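Local coordinates for inactive glucansucrase (Lactobacillus reuteri, PDB 5JBD), which is an inactive member of the glucansucrases, a glycoside hydrolase family 70 protein built round a TIM-type barrel and carrying a calcium ion, at residues P31-A45 with Y59-K73. Numbering follows the deposited sequence.
Sequences PGTWENMAFAQDSSA and YRPYGTSQDGKTWYK
Arg60 lays its guanidinium flat on the ring of Phe39, a cation-pi stack with CZ 3.6 Å from the ring centroid and planes 8° apart. The stack flanks a single beta bridge, Ala38 with Pro61, which joins the loop with 3-10 turn 33-36 to the chain leading into the small hairpin 63-64/72-73. Both CG atoms of the stacked pair are anti to their own backbone N, and the extended Arg60 chain runs beside Phe39 in the same direction. Arg60 NE also hydrogen-bonds Thr74 OG1, which probably helps hold the guanidinium in place. Side chains here, among them Thr33 and Asn36, touch helix 126-147; the contact centre is about 49 Å from the centre of the chain. Phe39 N donates to Arg60 O and Tyr62 N to Met37 O, each over 2.8 Å. Farther along, Gly63 N gives a nearly straight bond to Glu35 O (170° at the hydrogen). Trp34 CH2 lies over one face of the Tyr62 ring, 3.5 Å from Tyr62 CE1; the two rings are oblique, planes at 39°. Glu35 OE1 lies at the edge of the same tyrosine. The other carboxylate oxygen, OE2, accepts from Gly32 N and sits 3.3 Å from Trp71 CB. The Trp71 indole is sandwiched: Gly32 lies over one face, its CA making a CH-pi contact with the five-membered ring, and Ser65 CB covers the opposite face. Asn36 OD1 meets the indole edge, and a water bridges this oxygen to Gly63 O. The backbone O of Asn36 takes a hydrogen bond from Tyr59 OH, 2.8 Å away and in the carbonyl plane.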
loop_
_atom_site.group_PDB
_atom_site.type_symbol
_atom_site.label_atom_id
_atom_site.label_comp_id
_atom_site.label_asym_id
_atom_site.label_seq_id
_atom_site.Cartn_x
_atom_site.Cartn_y
_atom_site.Cartn_z
ATOM N N PRO A 31 5.333 -43.889 -40.429
ATOM C CA PRO A 31 5.871 -42.974 -39.415
ATOM C C PRO A 31 6.942 -42.002 -39.947
ATOM O O PRO A 31 7.694 -42.342 -40.856
ATOM C CB PRO A 31 6.456 -43.924 -38.345
ATOM C CG PRO A 31 5.966 -45.295 -38.695
ATOM C CD PRO A 31 5.782 -45.274 -40.184
ATOM N N GLY A 32 6.979 -40.789 -39.389
ATOM C CA GLY A 32 7.912 -39.758 -39.851
ATOM C C GLY A 32 7.732 -38.400 -39.183
ATOM O O GLY A 32 7.003 -38.270 -38.190
ATOM N N THR A 33 8.381 -37.392 -39.769
ATOM C CA THR A 33 8.407 -36.005 -39.253
ATOM C C THR A 33 7.050 -35.329 -39.143
ATOM O O THR A 33 6.898 -34.409 -38.358
ATOM C CB THR A 33 9.302 -35.103 -40.125
ATOM O OG1 THR A 33 8.938 -35.267 -41.503
ATOM C CG2 THR A 33 10.774 -35.464 -39.938
ATOM N N TRP A 34 6.062 -35.775 -39.920
ATOM C CA TRP A 34 4.677 -35.276 -39.773
ATOM C C TRP A 34 4.111 -35.428 -38.350
ATOM O O TRP A 34 3.201 -34.693 -37.971
ATOM C CB TRP A 34 3.727 -35.942 -40.785
ATOM C CG TRP A 34 3.500 -37.387 -40.551
ATOM C CD1 TRP A 34 4.180 -38.421 -41.116
ATOM C CD2 TRP A 34 2.520 -37.973 -39.681
ATOM N NE1 TRP A 34 3.691 -39.613 -40.653
ATOM C CE2 TRP A 34 2.672 -39.368 -39.769
ATOM C CE3 TRP A 34 1.532 -37.450 -38.831
ATOM C CZ2 TRP A 34 1.875 -40.261 -39.042
ATOM C CZ3 TRP A 34 0.732 -38.346 -38.096
ATOM C CH2 TRP A 34 0.912 -39.733 -38.217
ATOM N N GLU A 35 4.656 -36.375 -37.585
ATOM C CA GLU A 35 4.249 -36.608 -36.193
ATOM C C GLU A 35 4.607 -35.443 -35.247
ATOM O O GLU A 35 4.124 -35.393 -34.113
ATOM C CB GLU A 35 4.818 -37.948 -35.678
ATOM C CG GLU A 35 4.337 -39.158 -36.486
ATOM C CD GLU A 35 4.813 -40.495 -35.950
ATOM O OE1 GLU A 35 4.601 -40.768 -34.753
ATOM O OE2 GLU A 35 5.365 -41.285 -36.741
ATOM N N ASN A 36 5.413 -34.490 -35.716
ATOM C CA ASN A 36 5.565 -33.187 -35.028
ATOM C C ASN A 36 4.258 -32.389 -34.916
ATOM O O ASN A 36 4.150 -31.490 -34.087
ATOM C CB ASN A 36 6.593 -32.314 -35.746
ATOM C CG ASN A 36 7.985 -32.920 -35.763
ATOM O OD1 ASN A 36 8.268 -33.913 -35.105
ATOM N ND2 ASN A 36 8.861 -32.314 -36.540
ATOM N N MET A 37 3.274 -32.682 -35.766
ATOM C CA MET A 37 1.967 -32.010 -35.694
ATOM C C MET A 37 1.303 -32.201 -34.335
ATOM O O MET A 37 1.525 -33.223 -33.666
ATOM C CB MET A 37 1.021 -32.514 -36.806
ATOM C CG MET A 37 0.437 -33.901 -36.583
ATOM S SD MET A 37 -0.665 -34.436 -37.920
ATOM C CE MET A 37 -2.164 -33.579 -37.435
ATOM N N ALA A 38 0.477 -31.234 -33.939
ATOM C CA ALA A 38 -0.297 -31.354 -32.707
ATOM C C ALA A 38 -1.116 -32.627 -32.742
ATOM O O ALA A 38 -1.606 -33.024 -33.808
ATOM C CB ALA A 38 -1.208 -30.145 -32.500
ATOM N N PHE A 39 -1.229 -33.296 -31.598
ATOM C CA PHE A 39 -2.007 -34.539 -31.517
ATOM C C PHE A 39 -3.476 -34.262 -31.864
ATOM O O PHE A 39 -4.113 -35.057 -32.534
ATOM C CB PHE A 39 -1.884 -35.175 -30.125
ATOM C CG PHE A 39 -2.784 -36.361 -29.914
ATOM C CD1 PHE A 39 -2.447 -37.603 -30.431
ATOM C CD2 PHE A 39 -3.973 -36.235 -29.195
ATOM C CE1 PHE A 39 -3.276 -38.701 -30.241
ATOM C CE2 PHE A 39 -4.807 -37.322 -29.006
ATOM C CZ PHE A 39 -4.454 -38.560 -29.522
ATOM N N ALA A 40 -3.983 -33.133 -31.385
ATOM C CA ALA A 40 -5.352 -32.679 -31.639
ATOM C C ALA A 40 -5.389 -31.152 -31.616
ATOM O O ALA A 40 -4.571 -30.519 -30.947
ATOM C CB ALA A 40 -6.306 -33.247 -30.594
ATOM N N GLN A 41 -6.342 -30.564 -32.330
ATOM C CA GLN A 41 -6.483 -29.115 -32.378
ATOM C C GLN A 41 -7.489 -28.613 -31.340
ATOM O O GLN A 41 -8.530 -28.037 -31.668
ATOM C CB GLN A 41 -6.860 -28.663 -33.786
ATOM C CG GLN A 41 -5.824 -29.030 -34.838
ATOM C CD GLN A 41 -5.923 -28.163 -36.085
ATOM O OE1 GLN A 41 -6.982 -27.590 -36.380
ATOM N NE2 GLN A 41 -4.813 -28.048 -36.815
ATOM N N ASP A 42 -7.143 -28.800 -30.073
ATOM C CA ASP A 42 -7.941 -28.279 -28.953
ATOM C C ASP A 42 -7.082 -28.226 -27.685
ATOM O O ASP A 42 -5.911 -28.612 -27.700
ATOM C CB ASP A 42 -9.218 -29.126 -28.751
ATOM C CG ASP A 42 -8.920 -30.602 -28.480
ATOM O OD1 ASP A 42 -8.074 -30.903 -27.622
ATOM O OD2 ASP A 42 -9.558 -31.469 -29.112
ATOM N N SER A 43 -7.677 -27.777 -26.589
ATOM C CA SER A 43 -6.956 -27.605 -25.329
ATOM C C SER A 43 -6.433 -28.891 -24.695
ATOM O O SER A 43 -5.535 -28.834 -23.848
ATOM C CB SER A 43 -7.829 -26.836 -24.336
ATOM O OG SER A 43 -8.127 -25.550 -24.857
ATOM N N SER A 44 -6.965 -30.044 -25.108
ATOM C CA SER A 44 -6.450 -31.328 -24.636
ATOM C C SER A 44 -5.035 -31.633 -25.139
ATOM O O SER A 44 -4.361 -32.492 -24.561
ATOM C CB SER A 44 -7.394 -32.487 -25.011
ATOM O OG SER A 44 -7.263 -32.849 -26.379
ATOM N N ALA A 45 -4.602 -30.988 -26.227
ATOM C CA ALA A 45 -3.238 -31.178 -26.743
ATOM C C ALA A 45 -2.417 -29.901 -26.988
ATOM O O ALA A 45 -1.234 -30.004 -27.326
ATOM C CB ALA A 45 -3.286 -32.009 -28.009
ATOM N N TYR A 59 2.867 -28.218 -25.749
ATOM C CA TYR A 59 1.828 -28.961 -26.484
ATOM C C TYR A 59 2.171 -30.444 -26.559
ATOM O O TYR A 59 3.285 -30.861 -26.211
ATOM C CB TYR A 59 1.628 -28.371 -27.883
ATOM C CG TYR A 59 2.588 -28.886 -28.941
ATOM C CD1 TYR A 59 3.958 -28.737 -28.806
ATOM C CD2 TYR A 59 2.113 -29.528 -30.100
ATOM C CE1 TYR A 59 4.827 -29.215 -29.772
ATOM C CE2 TYR A 59 2.980 -29.981 -31.072
ATOM C CZ TYR A 59 4.341 -29.826 -30.897
ATOM O OH TYR A 59 5.224 -30.273 -31.854
ATOM N N ARG A 60 1.200 -31.238 -27.000
ATOM C CA ARG A 60 1.394 -32.671 -27.191
ATOM C C ARG A 60 1.522 -32.945 -28.681
ATOM O O ARG A 60 0.521 -32.868 -29.400
ATOM C CB ARG A 60 0.209 -33.448 -26.617
ATOM C CG ARG A 60 0.340 -34.962 -26.759
ATOM C CD ARG A 60 -0.929 -35.676 -26.340
ATOM N NE ARG A 60 -0.910 -37.089 -26.722
ATOM C CZ ARG A 60 -1.922 -37.933 -26.529
ATOM N NH1 ARG A 60 -3.064 -37.520 -25.962
ATOM N NH2 ARG A 60 -1.800 -39.202 -26.919
ATOM N N PRO A 61 2.746 -33.254 -29.164
ATOM C CA PRO A 61 2.845 -33.681 -30.572
ATOM C C PRO A 61 2.258 -35.068 -30.739
ATOM O O PRO A 61 2.065 -35.776 -29.742
ATOM C CB PRO A 61 4.357 -33.718 -30.833
ATOM C CG PRO A 61 4.960 -33.980 -29.490
ATOM C CD PRO A 61 4.061 -33.296 -28.492
ATOM N N TYR A 62 1.966 -35.454 -31.980
ATOM C CA TYR A 62 1.458 -36.807 -32.247
ATOM C C TYR A 62 2.505 -37.857 -31.856
ATOM O O TYR A 62 2.182 -38.848 -31.207
ATOM C CB TYR A 62 1.022 -36.945 -33.712
ATOM C CG TYR A 62 0.428 -38.306 -34.058
ATOM C CD1 TYR A 62 1.249 -39.347 -34.464
ATOM C CD2 TYR A 62 -0.952 -38.548 -33.979
ATOM C CE1 TYR A 62 0.735 -40.592 -34.792
ATOM C CE2 TYR A 62 -1.479 -39.800 -34.307
ATOM C CZ TYR A 62 -0.628 -40.817 -34.710
ATOM O OH TYR A 62 -1.095 -42.074 -35.046
ATOM N N GLY A 63 3.756 -37.637 -32.248
ATOM C CA GLY A 63 4.850 -38.538 -31.881
ATOM C C GLY A 63 6.186 -37.829 -31.766
ATOM O O GLY A 63 6.283 -36.644 -32.078
ATOM N N THR A 64 7.200 -38.574 -31.319
ATOM C CA THR A 64 8.566 -38.083 -31.152
ATOM C C THR A 64 9.595 -39.153 -31.528
ATOM O O THR A 64 9.275 -40.344 -31.633
ATOM C CB THR A 64 8.849 -37.649 -29.690
ATOM O OG1 THR A 64 8.835 -38.797 -28.834
ATOM C CG2 THR A 64 7.843 -36.661 -29.209
ATOM N N SER A 65 10.834 -38.720 -31.742
ATOM C CA SER A 65 11.909 -39.624 -32.150
ATOM C C SER A 65 13.255 -39.189 -31.596
ATOM O O SER A 65 13.543 -38.001 -31.514
ATOM C CB SER A 65 12.004 -39.687 -33.680
ATOM O OG SER A 65 13.050 -40.545 -34.107
ATOM N N GLN A 66 14.070 -40.172 -31.237
ATOM C CA GLN A 66 15.442 -39.944 -30.812
ATOM C C GLN A 66 16.460 -39.972 -31.949
ATOM O O GLN A 66 17.606 -39.566 -31.723
ATOM C CB GLN A 66 15.860 -40.996 -29.794
ATOM C CG GLN A 66 15.122 -40.910 -28.472
ATOM C CD GLN A 66 15.630 -41.939 -27.479
ATOM O OE1 GLN A 66 16.819 -42.241 -27.445
ATOM N NE2 GLN A 66 14.720 -42.517 -26.702
ATOM N N ASP A 67 16.079 -40.464 -33.139
ATOM C CA ASP A 67 17.032 -40.582 -34.265
ATOM C C ASP A 67 16.548 -40.237 -35.691
ATOM O O ASP A 67 17.355 -40.263 -36.618
ATOM C CB ASP A 67 17.624 -41.987 -34.256
ATOM C CG ASP A 67 16.569 -43.087 -34.416
ATOM O OD1 ASP A 67 15.353 -42.824 -34.546
ATOM O OD2 ASP A 67 16.964 -44.247 -34.439
ATOM N N GLY A 68 15.270 -39.895 -35.868
ATOM C CA GLY A 68 14.702 -39.655 -37.199
ATOM C C GLY A 68 14.296 -40.911 -37.959
ATOM O O GLY A 68 13.802 -40.802 -39.078
ATOM N N LYS A 69 14.469 -42.085 -37.343
ATOM C CA LYS A 69 14.254 -43.388 -37.977
ATOM C C LYS A 69 13.044 -44.078 -37.346
ATOM O O LYS A 69 12.051 -44.383 -38.038
ATOM C CB LYS A 69 15.565 -44.215 -37.838
ATOM C CG LYS A 69 16.594 -43.807 -38.883
ATOM C CD LYS A 69 18.028 -44.112 -38.465
ATOM C CE LYS A 69 18.998 -43.907 -39.624
ATOM N NZ LYS A 69 19.122 -42.464 -39.998
ATOM N N THR A 70 13.086 -44.235 -36.025
ATOM C CA THR A 70 11.993 -44.840 -35.266
ATOM C C THR A 70 11.191 -43.770 -34.497
ATOM O O THR A 70 11.766 -42.966 -33.758
ATOM C CB THR A 70 12.562 -45.885 -34.292
ATOM O OG1 THR A 70 13.340 -46.838 -35.029
ATOM C CG2 THR A 70 11.444 -46.610 -33.539
ATOM N N TRP A 71 9.867 -43.773 -34.682
ATOM C CA TRP A 71 8.961 -42.772 -34.108
ATOM C C TRP A 71 8.006 -43.464 -33.162
ATOM O O TRP A 71 7.485 -44.523 -33.486
ATOM C CB TRP A 71 8.171 -42.059 -35.216
ATOM C CG TRP A 71 9.042 -41.154 -36.020
ATOM C CD1 TRP A 71 9.881 -41.527 -37.031
ATOM C CD2 TRP A 71 9.186 -39.745 -35.876
ATOM N NE1 TRP A 71 10.546 -40.432 -37.523
ATOM C CE2 TRP A 71 10.143 -39.323 -36.827
ATOM C CE3 TRP A 71 8.611 -38.786 -35.022
ATOM C CZ2 TRP A 71 10.526 -37.990 -36.960
ATOM C CZ3 TRP A 71 8.996 -37.471 -35.151
ATOM C CH2 TRP A 71 9.948 -37.078 -36.114
ATOM N N TYR A 72 7.792 -42.874 -31.993
ATOM C CA TYR A 72 6.848 -43.397 -31.005
ATOM C C TYR A 72 5.734 -42.397 -30.763
ATOM O O TYR A 72 5.991 -41.201 -30.554
ATOM C CB TYR A 72 7.569 -43.723 -29.703
ATOM C CG TYR A 72 8.591 -44.833 -29.868
ATOM C CD1 TYR A 72 8.189 -46.161 -30.034
ATOM C CD2 TYR A 72 9.950 -44.557 -29.866
ATOM C CE1 TYR A 72 9.117 -47.194 -30.182
ATOM C CE2 TYR A 72 10.889 -45.574 -30.011
ATOM C CZ TYR A 72 10.469 -46.891 -30.170
ATOM O OH TYR A 72 11.394 -47.898 -30.310
ATOM N N LYS A 73 4.501 -42.887 -30.789
ATOM C CA LYS A 73 3.343 -42.081 -30.426
ATOM C C LYS A 73 3.446 -41.606 -28.973
ATOM O O LYS A 73 3.904 -42.342 -28.098
ATOM C CB LYS A 73 2.049 -42.872 -30.633
ATOM C CG LYS A 73 1.658 -43.024 -32.098
ATOM C CD LYS A 73 0.694 -44.183 -32.339
ATOM C CE LYS A 73 1.405 -45.391 -32.941
ATOM N NZ LYS A 73 0.469 -46.522 -33.182
HETATM O O HOH W 1 7.843 -34.363 -32.504
#